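Local coordinates for protein CDA peptide synthetase I (Streptomyces coelicolor, PDB 5DU9) that is a nonribosomal peptide synthetase, represented here by its condensation domain, a member of the CoA-dependent acyltransferase clan, at residues R9-W20 against F67-R77; G361-Y369 against D392-T400. The protein carries 1 engineered substitution. All coordinates share one frame; numbering follows the deposited sequence. Where two conformers were deposited one is given.

Interaction 1 (R9-W20 against F67-R77); sequences RHGLTSAQHCVW and FLTDEEGRPYR. Engineered in segment 9-20: Cys18 (natural residue Glu). With UM2 ((2S)-2-amino-N-butyl-propanamide), chain E.
His10 pairs with Arg77 as a single antiparallel, hydrogen-bonded bridge that lays the loop before helix 14-20 along the edge of the beta hairpin of strands 67-69 and 75-77. Arg77 N gives a nearly straight bond to His10 O (2.8 Å), and His10 N returns one to Arg77 O. The guanidinium of Arg77, bent round at chi3 (62°), lies flat on the imidazole, planes 17° apart. On the neighbouring residues, Arg9 runs extended over one face of the Tyr76 ring, its CG 3.7 Å from the ring centroid. Its NH1 then reaches a weak salt bridge with Glu71 OE1 (3.5 Å) in the hairpin's type I turn. Toward the helix, apolar residues take over. Leu12 sets CG on Phe67 CE2 and CD2 on Pro75 CB, and Pro75 CB sits over the five-membered ring of Trp20, a CH-pi contact of 3.6 Å, the compact, rigid proline ring offering C-H groups to the indole face.

Further out, Glu61 and Ser65 hold Arg77 NH1, and Asp195 takes His10 ND1. Thr13 and Gln16 form a capping box at the helix start: Gln16 N donates to Thr13 OG1, and Thr13 N to Gln16 OE1, while Gln16 NE2 is hydrogen-bonded to Ile159 O. Two residues after Gln16, the engineered Cys18 carries (2S)-2-amino-N-butyl-propanamide through a 1.8 Å bond from SG to its CCH.

Interaction 2 (G361-Y369 against D392-T400); sequences GPTVNVMPY and DLNIVLTGT
Leu393 O accepts from Thr363 N (3.0 Å) and so opens a parallel two-strand ladder, in which 393-398 runs beside 363-366, the outermost strand of a four-stranded mixed sheet within the chain. The same carbonyl also meets Pro362 CA in a CA-H...O contact; proline, with no N-H to give, suits this place just ahead of the ladder. A water links Leu393 N to Gly361 O.

Asn394 comes next, its side chain alongside that of Thr363 and pointing the same way. Asn394 ND2 donates to Glu410 on strand 404-411, while Thr363 OG1 is hydrogen-bonded to Arg312. Ile395 uses both backbone groups, its N giving a short, nearly straight bond to Thr363 O (2.6 Å) and its O receiving Asn365 N (2.8 Å). Its branched side chain shares a sheet face with Val364, Val366 and Leu397. On that face Val364 and Val366 pack on helix 267-283; beta-branched valines suit the extended backbone and offer compact apolar surface to the helix.

Val396 turns to the other face, where CG1, anti to the backbone N (chi1 -175°), lies 4.1 Å from Asn365 ND2. Leu397 N then donates to Asn365 O, and Leu397 O takes Met367 N, the last rung. The chain turns a corner at Gly399, where a CB would press on the carbonyl O of Thr398, and two waters lie within hydrogen-bonding distance of both Gly399 O and Met367 O. Thr400 CG2 ends the contact against Tyr369 CD1 (3.7 Å). Main-chain bonds thus set the register without using side chains, and alternation along the strands sends Val364, Val366, Ile395 and Leu397 to an apolar face and Thr363, Asn365 and Asn394, with Val396, to the other.

Overall arrangement
Interactions 1 and 2 are separate contacts in series along the chain, with centres 28 Å apart and nearest atoms about 12 Å apart. The ligand pocket lies between them. Interaction 1 contributes Cys18 and Val19 directly, the former covalently bound to (2S)-2-amino-N-butyl-propanamide, and His158 is hydrogen-bonded to the same molecule. Interaction 2 approaches from another part of the domain: the side chain of Thr363 is about 5 Å from the ligand and is hydrogen-bonded to Arg312, itself a pocket residue, while Asn394 and Val396 touch Ser387, another. Engineered Cys18 on the helix of 9-20 thus carries the tether, while the strand pair of interaction 2 comes near the pocket through Thr363 and its neighbours.

Interaction 1 (R9-W20 against F67-R77)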
# COMPACT_ATOMS: atom_id res chain seq x y z
N ARG A 9 15.42 8.86 -22.10
CA ARG A 9 15.25 7.56 -21.46
C ARG A 9 15.47 7.68 -19.96
O ARG A 9 16.60 7.81 -19.50
CB ARG A 9 16.21 6.55 -22.07
CG ARG A 9 15.97 6.33 -23.55
CD ARG A 9 16.83 5.23 -24.12
NE ARG A 9 16.52 4.98 -25.52
CZ ARG A 9 17.06 4.00 -26.25
NH1 ARG A 9 17.95 3.18 -25.71
NH2 ARG A 9 16.70 3.86 -27.52
N HIS A 10 14.38 7.63 -19.21
CA HIS A 10 14.42 7.83 -17.77
C HIS A 10 14.73 6.53 -17.04
O HIS A 10 14.20 5.47 -17.38
CB HIS A 10 13.10 8.41 -17.27
CG HIS A 10 12.79 9.76 -17.83
ND1 HIS A 10 13.32 10.92 -17.30
CD2 HIS A 10 12.00 10.15 -18.86
CE1 HIS A 10 12.87 11.96 -17.99
NE2 HIS A 10 12.07 11.51 -18.94
N GLY A 11 15.59 6.61 -16.03
CA GLY A 11 15.93 5.45 -15.23
C GLY A 11 14.77 5.06 -14.33
O GLY A 11 14.01 5.92 -13.89
N LEU A 12 14.63 3.76 -14.08
CA LEU A 12 13.63 3.26 -13.15
C LEU A 12 14.14 3.33 -11.72
O LEU A 12 15.34 3.21 -11.48
CB LEU A 12 13.26 1.81 -13.47
CG LEU A 12 12.21 1.55 -14.54
CD1 LEU A 12 12.68 2.05 -15.90
CD2 LEU A 12 11.90 0.06 -14.60
N THR A 13 13.22 3.52 -10.78
CA THR A 13 13.56 3.36 -9.37
C THR A 13 13.80 1.89 -9.10
O THR A 13 13.45 1.04 -9.91
CB THR A 13 12.44 3.85 -8.46
OG1 THR A 13 11.31 3.00 -8.62
CG2 THR A 13 12.05 5.29 -8.78
N SER A 14 14.38 1.59 -7.94
CA SER A 14 14.59 0.20 -7.56
C SER A 14 13.27 -0.57 -7.51
O SER A 14 13.18 -1.70 -7.99
CB SER A 14 15.29 0.12 -6.20
OG SER A 14 16.64 0.54 -6.30
N ALA A 15 12.26 0.05 -6.91
CA ALA A 15 10.95 -0.57 -6.80
C ALA A 15 10.35 -0.83 -8.19
O ALA A 15 9.72 -1.85 -8.42
CB ALA A 15 10.02 0.29 -5.98
N GLN A 16 10.56 0.10 -9.10
CA GLN A 16 10.04 -0.07 -10.45
C GLN A 16 10.77 -1.20 -11.18
O GLN A 16 10.15 -1.98 -11.90
CB GLN A 16 10.15 1.24 -11.24
CG GLN A 16 9.13 2.27 -10.79
CD GLN A 16 9.27 3.58 -11.53
OE1 GLN A 16 10.36 4.11 -11.69
NE2 GLN A 16 8.14 4.13 -11.97
N HIS A 17 12.09 -1.29 -10.99
CA HIS A 17 12.87 -2.40 -11.54
C HIS A 17 12.33 -3.73 -11.02
O HIS A 17 12.24 -4.71 -11.76
CB HIS A 17 14.35 -2.27 -11.17
CG HIS A 17 15.14 -1.41 -12.11
ND1 HIS A 17 15.43 -1.79 -13.40
CD2 HIS A 17 15.72 -0.19 -11.93
CE1 HIS A 17 16.14 -0.84 -13.99
NE2 HIS A 17 16.33 0.14 -13.12
N CYS A 18 11.97 -3.76 -9.74
CA CYS A 18 11.44 -4.97 -9.10
C CYS A 18 10.13 -5.41 -9.75
O CYS A 18 9.94 -6.58 -10.08
CB CYS A 18 11.24 -4.72 -7.61
SG CYS A 18 10.50 -6.09 -6.69
N VAL A 19 9.21 -4.46 -9.92
CA VAL A 19 7.93 -4.75 -10.55
C VAL A 19 8.14 -5.17 -12.00
O VAL A 19 7.50 -6.11 -12.47
CB VAL A 19 6.99 -3.54 -10.47
CG1 VAL A 19 5.71 -3.78 -11.27
CG2 VAL A 19 6.64 -3.24 -9.02
N TRP A 20 9.04 -4.49 -12.70
CA TRP A 20 9.29 -4.82 -14.09
C TRP A 20 9.74 -6.27 -14.24
O TRP A 20 9.21 -7.01 -15.06
CB TRP A 20 10.33 -3.87 -14.70
CG TRP A 20 10.47 -4.06 -16.17
CD1 TRP A 20 9.69 -3.50 -17.14
CD2 TRP A 20 11.43 -4.87 -16.85
NE1 TRP A 20 10.10 -3.91 -18.38
CE2 TRP A 20 11.18 -4.75 -18.23
CE3 TRP A 20 12.49 -5.68 -16.43
CZ2 TRP A 20 11.94 -5.41 -19.19
CZ3 TRP A 20 13.24 -6.34 -17.38
CH2 TRP A 20 12.97 -6.20 -18.74
N PHE A 67 6.83 2.14 -20.33
CA PHE A 67 8.10 1.46 -20.10
C PHE A 67 8.49 0.63 -21.31
O PHE A 67 7.71 -0.17 -21.81
CB PHE A 67 8.00 0.61 -18.84
CG PHE A 67 7.72 1.41 -17.61
CD1 PHE A 67 6.42 1.82 -17.32
CD2 PHE A 67 8.74 1.79 -16.76
CE1 PHE A 67 6.16 2.59 -16.21
CE2 PHE A 67 8.49 2.55 -15.64
CZ PHE A 67 7.19 2.95 -15.36
N LEU A 68 9.72 0.86 -21.77
CA LEU A 68 10.24 0.23 -22.97
C LEU A 68 11.57 -0.44 -22.64
O LEU A 68 12.12 -0.24 -21.56
CB LEU A 68 10.42 1.26 -24.08
CG LEU A 68 9.20 2.13 -24.39
CD1 LEU A 68 9.60 3.33 -25.24
CD2 LEU A 68 8.13 1.31 -25.09
N THR A 69 12.07 -1.25 -23.57
CA THR A 69 13.37 -1.89 -23.42
C THR A 69 14.34 -1.36 -24.46
O THR A 69 13.95 -1.07 -25.59
CB THR A 69 13.27 -3.42 -23.56
OG1 THR A 69 12.60 -3.75 -24.78
CG2 THR A 69 12.51 -4.02 -22.39
N ASP A 70 15.61 -1.23 -24.09
CA ASP A 70 16.62 -0.76 -25.02
C ASP A 70 17.21 -1.93 -25.81
O ASP A 70 16.70 -3.05 -25.73
CB ASP A 70 17.73 0.03 -24.30
CG ASP A 70 18.47 -0.79 -23.25
OD1 ASP A 70 18.51 -2.04 -23.36
OD2 ASP A 70 19.03 -0.18 -22.32
N GLU A 71 18.27 -1.67 -26.56
CA GLU A 71 18.85 -2.67 -27.44
C GLU A 71 19.49 -3.82 -26.66
O GLU A 71 19.63 -4.93 -27.18
CB GLU A 71 19.89 -2.03 -28.37
CG GLU A 71 19.29 -1.11 -29.43
CD GLU A 71 18.70 0.17 -28.85
OE1 GLU A 71 19.03 0.53 -27.70
OE2 GLU A 71 17.90 0.83 -29.56
N GLU A 72 19.87 -3.55 -25.41
CA GLU A 72 20.47 -4.57 -24.55
C GLU A 72 19.40 -5.27 -23.70
O GLU A 72 19.72 -6.10 -22.86
CB GLU A 72 21.53 -3.95 -23.64
CG GLU A 72 22.79 -3.49 -24.37
CD GLU A 72 22.58 -2.24 -25.21
OE1 GLU A 72 21.61 -1.49 -24.94
OE2 GLU A 72 23.38 -2.00 -26.13
N GLY A 73 18.14 -4.93 -23.93
CA GLY A 73 17.04 -5.57 -23.24
C GLY A 73 16.77 -5.01 -21.85
O GLY A 73 16.05 -5.62 -21.07
N ARG A 74 17.36 -3.85 -21.54
CA ARG A 74 17.16 -3.22 -20.24
C ARG A 74 16.00 -2.22 -20.28
O ARG A 74 15.83 -1.50 -21.27
CB ARG A 74 18.44 -2.51 -19.79
CG ARG A 74 19.63 -3.43 -19.63
CD ARG A 74 20.80 -2.70 -18.98
NE ARG A 74 21.96 -3.58 -18.83
CZ ARG A 74 22.93 -3.72 -19.73
NH1 ARG A 74 22.90 -3.05 -20.88
NH2 ARG A 74 23.94 -4.54 -19.48
N PRO A 75 15.20 -2.17 -19.20
CA PRO A 75 14.04 -1.27 -19.21
C PRO A 75 14.38 0.20 -18.99
O PRO A 75 15.36 0.52 -18.32
CB PRO A 75 13.20 -1.80 -18.04
CG PRO A 75 14.21 -2.35 -17.10
CD PRO A 75 15.28 -2.96 -17.96
N TYR A 76 13.57 1.08 -19.56
CA TYR A 76 13.62 2.50 -19.25
C TYR A 76 12.21 3.07 -19.29
O TYR A 76 11.29 2.44 -19.83
CB TYR A 76 14.55 3.26 -20.20
CG TYR A 76 14.12 3.30 -21.66
CD1 TYR A 76 13.27 4.29 -22.13
CD2 TYR A 76 14.61 2.37 -22.57
CE1 TYR A 76 12.90 4.35 -23.46
CE2 TYR A 76 14.24 2.43 -23.91
CZ TYR A 76 13.38 3.41 -24.35
OH TYR A 76 13.02 3.47 -25.68
N ARG A 77 12.04 4.25 -18.71
CA ARG A 77 10.74 4.91 -18.67
C ARG A 77 10.71 6.07 -19.67
O ARG A 77 11.66 6.85 -19.75
CB ARG A 77 10.44 5.41 -17.26
CG ARG A 77 9.10 6.11 -17.11
CD ARG A 77 8.85 6.53 -15.67
NE ARG A 77 9.84 7.50 -15.21
CZ ARG A 77 9.83 8.79 -15.53
NH1 ARG A 77 8.88 9.28 -16.33
NH2 ARG A 77 10.77 9.60 -15.06
CCH UM2 E . 9.72 -5.49 -5.18
CCI UM2 E . 8.71 -4.39 -5.47
CCJ UM2 E . 7.32 -4.94 -5.79
CCK UM2 E . 6.51 -5.32 -4.55
NCL UM2 E . 5.82 -4.20 -3.92
CCM UM2 E . 4.57 -4.30 -3.47
OCN UM2 E . 3.76 -5.10 -3.91
CCO UM2 E . 4.19 -3.40 -2.33
CCP UM2 E . 4.54 -4.07 -1.01
NCQ UM2 E . 2.73 -3.15 -2.35
O HOH W 1 19.37 2.84 -22.92
O HOH W 2 13.37 8.75 -13.88
O HOH W 3 11.24 6.14 -13.23
O HOH W 4 16.22 2.11 -15.81

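Interaction 2 (G361-Y369 against D392-T400)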
# COMPACT_ATOMS: atom_id res chain seq x y z
N GLY A 361 7.21 -12.50 6.17
CA GLY A 361 6.05 -12.97 6.89
C GLY A 361 4.87 -12.24 6.31
O GLY A 361 5.00 -11.61 5.26
N PRO A 362 3.71 -12.30 6.98
CA PRO A 362 2.60 -11.48 6.50
C PRO A 362 3.03 -10.02 6.41
O PRO A 362 3.74 -9.55 7.30
CB PRO A 362 1.52 -11.68 7.56
CG PRO A 362 2.24 -12.19 8.76
CD PRO A 362 3.38 -13.00 8.24
N THR A 363 2.64 -9.33 5.35
CA THR A 363 2.92 -7.90 5.26
C THR A 363 1.94 -7.16 6.15
O THR A 363 0.73 -7.31 5.99
CB THR A 363 2.81 -7.39 3.81
OG1 THR A 363 3.77 -8.07 2.99
CG2 THR A 363 3.08 -5.88 3.76
N VAL A 364 2.47 -6.37 7.08
CA VAL A 364 1.64 -5.56 7.97
C VAL A 364 1.78 -4.11 7.54
O VAL A 364 2.79 -3.46 7.80
CB VAL A 364 2.04 -5.73 9.44
CG1 VAL A 364 1.12 -4.90 10.34
CG2 VAL A 364 1.99 -7.19 9.83
N ASN A 365 0.73 -3.61 6.89
CA ASN A 365 0.72 -2.29 6.28
C ASN A 365 -0.28 -1.39 6.98
O ASN A 365 -1.46 -1.37 6.61
CB ASN A 365 0.40 -2.42 4.79
CG ASN A 365 0.41 -1.09 4.06
OD1 ASN A 365 0.81 -0.07 4.61
ND2 ASN A 365 -0.02 -1.11 2.80
N VAL A 366 0.18 -0.68 8.00
CA VAL A 366 -0.64 0.31 8.69
C VAL A 366 -0.45 1.60 7.93
O VAL A 366 0.57 2.27 8.06
CB VAL A 366 -0.24 0.46 10.16
CG1 VAL A 366 -1.18 1.44 10.87
CG2 VAL A 366 -0.24 -0.88 10.87
N MET A 367 -1.43 1.95 7.10
CA MET A 367 -1.27 3.10 6.23
C MET A 367 -1.22 4.38 7.04
O MET A 367 -1.92 4.52 8.05
CB MET A 367 -2.40 3.17 5.20
CG MET A 367 -2.30 2.08 4.14
SD MET A 367 -3.34 2.38 2.70
CE MET A 367 -2.43 3.69 1.88
N PRO A 368 -0.37 5.33 6.61
CA PRO A 368 -0.23 6.59 7.33
C PRO A 368 -1.51 7.39 7.24
O PRO A 368 -2.35 7.13 6.38
CB PRO A 368 0.92 7.28 6.60
CG PRO A 368 0.88 6.73 5.22
CD PRO A 368 0.42 5.31 5.37
N TYR A 369 -1.67 8.35 8.14
CA TYR A 369 -2.87 9.15 8.17
C TYR A 369 -3.02 9.92 6.87
O TYR A 369 -2.06 10.46 6.33
CB TYR A 369 -2.85 10.11 9.34
CG TYR A 369 -4.04 11.03 9.35
CD1 TYR A 369 -5.30 10.55 9.68
CD2 TYR A 369 -3.91 12.38 9.03
CE1 TYR A 369 -6.40 11.39 9.69
CE2 TYR A 369 -5.00 13.22 9.04
CZ TYR A 369 -6.24 12.72 9.37
OH TYR A 369 -7.34 13.55 9.38
N ASP A 392 1.40 -15.00 0.26
CA ASP A 392 0.73 -15.48 1.46
C ASP A 392 -0.37 -14.51 1.88
O ASP A 392 -1.53 -14.67 1.49
CB ASP A 392 1.77 -15.67 2.58
CG ASP A 392 1.14 -15.90 3.94
OD1 ASP A 392 0.15 -16.66 4.02
OD2 ASP A 392 1.63 -15.32 4.93
N LEU A 393 -0.02 -13.50 2.67
CA LEU A 393 -1.01 -12.61 3.26
C LEU A 393 -0.50 -11.18 3.43
O LEU A 393 0.61 -10.96 3.92
CB LEU A 393 -1.45 -13.15 4.63
CG LEU A 393 -2.50 -12.37 5.42
CD1 LEU A 393 -3.86 -12.46 4.76
CD2 LEU A 393 -2.55 -12.87 6.85
N ASN A 394 -1.32 -10.21 3.02
CA ASN A 394 -1.12 -8.82 3.42
C ASN A 394 -2.21 -8.44 4.40
O ASN A 394 -3.37 -8.80 4.21
CB ASN A 394 -1.19 -7.83 2.24
CG ASN A 394 -0.32 -8.23 1.07
OD1 ASN A 394 0.82 -8.67 1.25
ND2 ASN A 394 -0.84 -8.05 -0.14
N ILE A 395 -1.82 -7.72 5.44
CA ILE A 395 -2.77 -7.14 6.38
C ILE A 395 -2.68 -5.63 6.24
O ILE A 395 -1.66 -5.03 6.56
CB ILE A 395 -2.47 -7.56 7.83
CG1 ILE A 395 -2.58 -9.08 7.95
CG2 ILE A 395 -3.42 -6.87 8.79
CD1 ILE A 395 -2.14 -9.64 9.28
N VAL A 396 -3.75 -5.02 5.74
CA VAL A 396 -3.76 -3.61 5.42
C VAL A 396 -4.76 -2.89 6.32
O VAL A 396 -5.92 -3.30 6.42
CB VAL A 396 -4.13 -3.37 3.94
CG1 VAL A 396 -4.01 -1.90 3.58
CG2 VAL A 396 -3.24 -4.22 3.03
N LEU A 397 -4.30 -1.83 6.98
CA LEU A 397 -5.17 -1.00 7.81
C LEU A 397 -5.23 0.40 7.25
O LEU A 397 -4.21 0.97 6.88
CB LEU A 397 -4.69 -0.95 9.25
CG LEU A 397 -5.07 -2.11 10.16
CD1 LEU A 397 -4.34 -3.37 9.76
CD2 LEU A 397 -4.77 -1.76 11.60
N THR A 398 -6.44 0.94 7.19
CA THR A 398 -6.65 2.35 6.88
C THR A 398 -7.52 2.95 7.97
O THR A 398 -8.43 2.30 8.47
CB THR A 398 -7.32 2.55 5.51
OG1 THR A 398 -8.63 1.99 5.52
CG2 THR A 398 -6.50 1.90 4.43
N GLY A 399 -7.22 4.18 8.35
CA GLY A 399 -7.94 4.86 9.41
C GLY A 399 -7.04 5.09 10.61
O GLY A 399 -5.81 4.97 10.51
N THR A 400 -7.65 5.42 11.74
CA THR A 400 -6.93 5.66 12.98
C THR A 400 -7.73 5.08 14.15
O THR A 400 -8.91 4.79 14.00
CB THR A 400 -6.70 7.16 13.24
OG1 THR A 400 -7.97 7.81 13.40
CG2 THR A 400 -5.94 7.81 12.10
O HOH W 5 3.01 -12.60 3.05
O HOH W 6 -3.44 6.18 9.71
O HOH W 7 -4.26 2.83 9.07
O HOH W 8 -4.98 5.58 6.88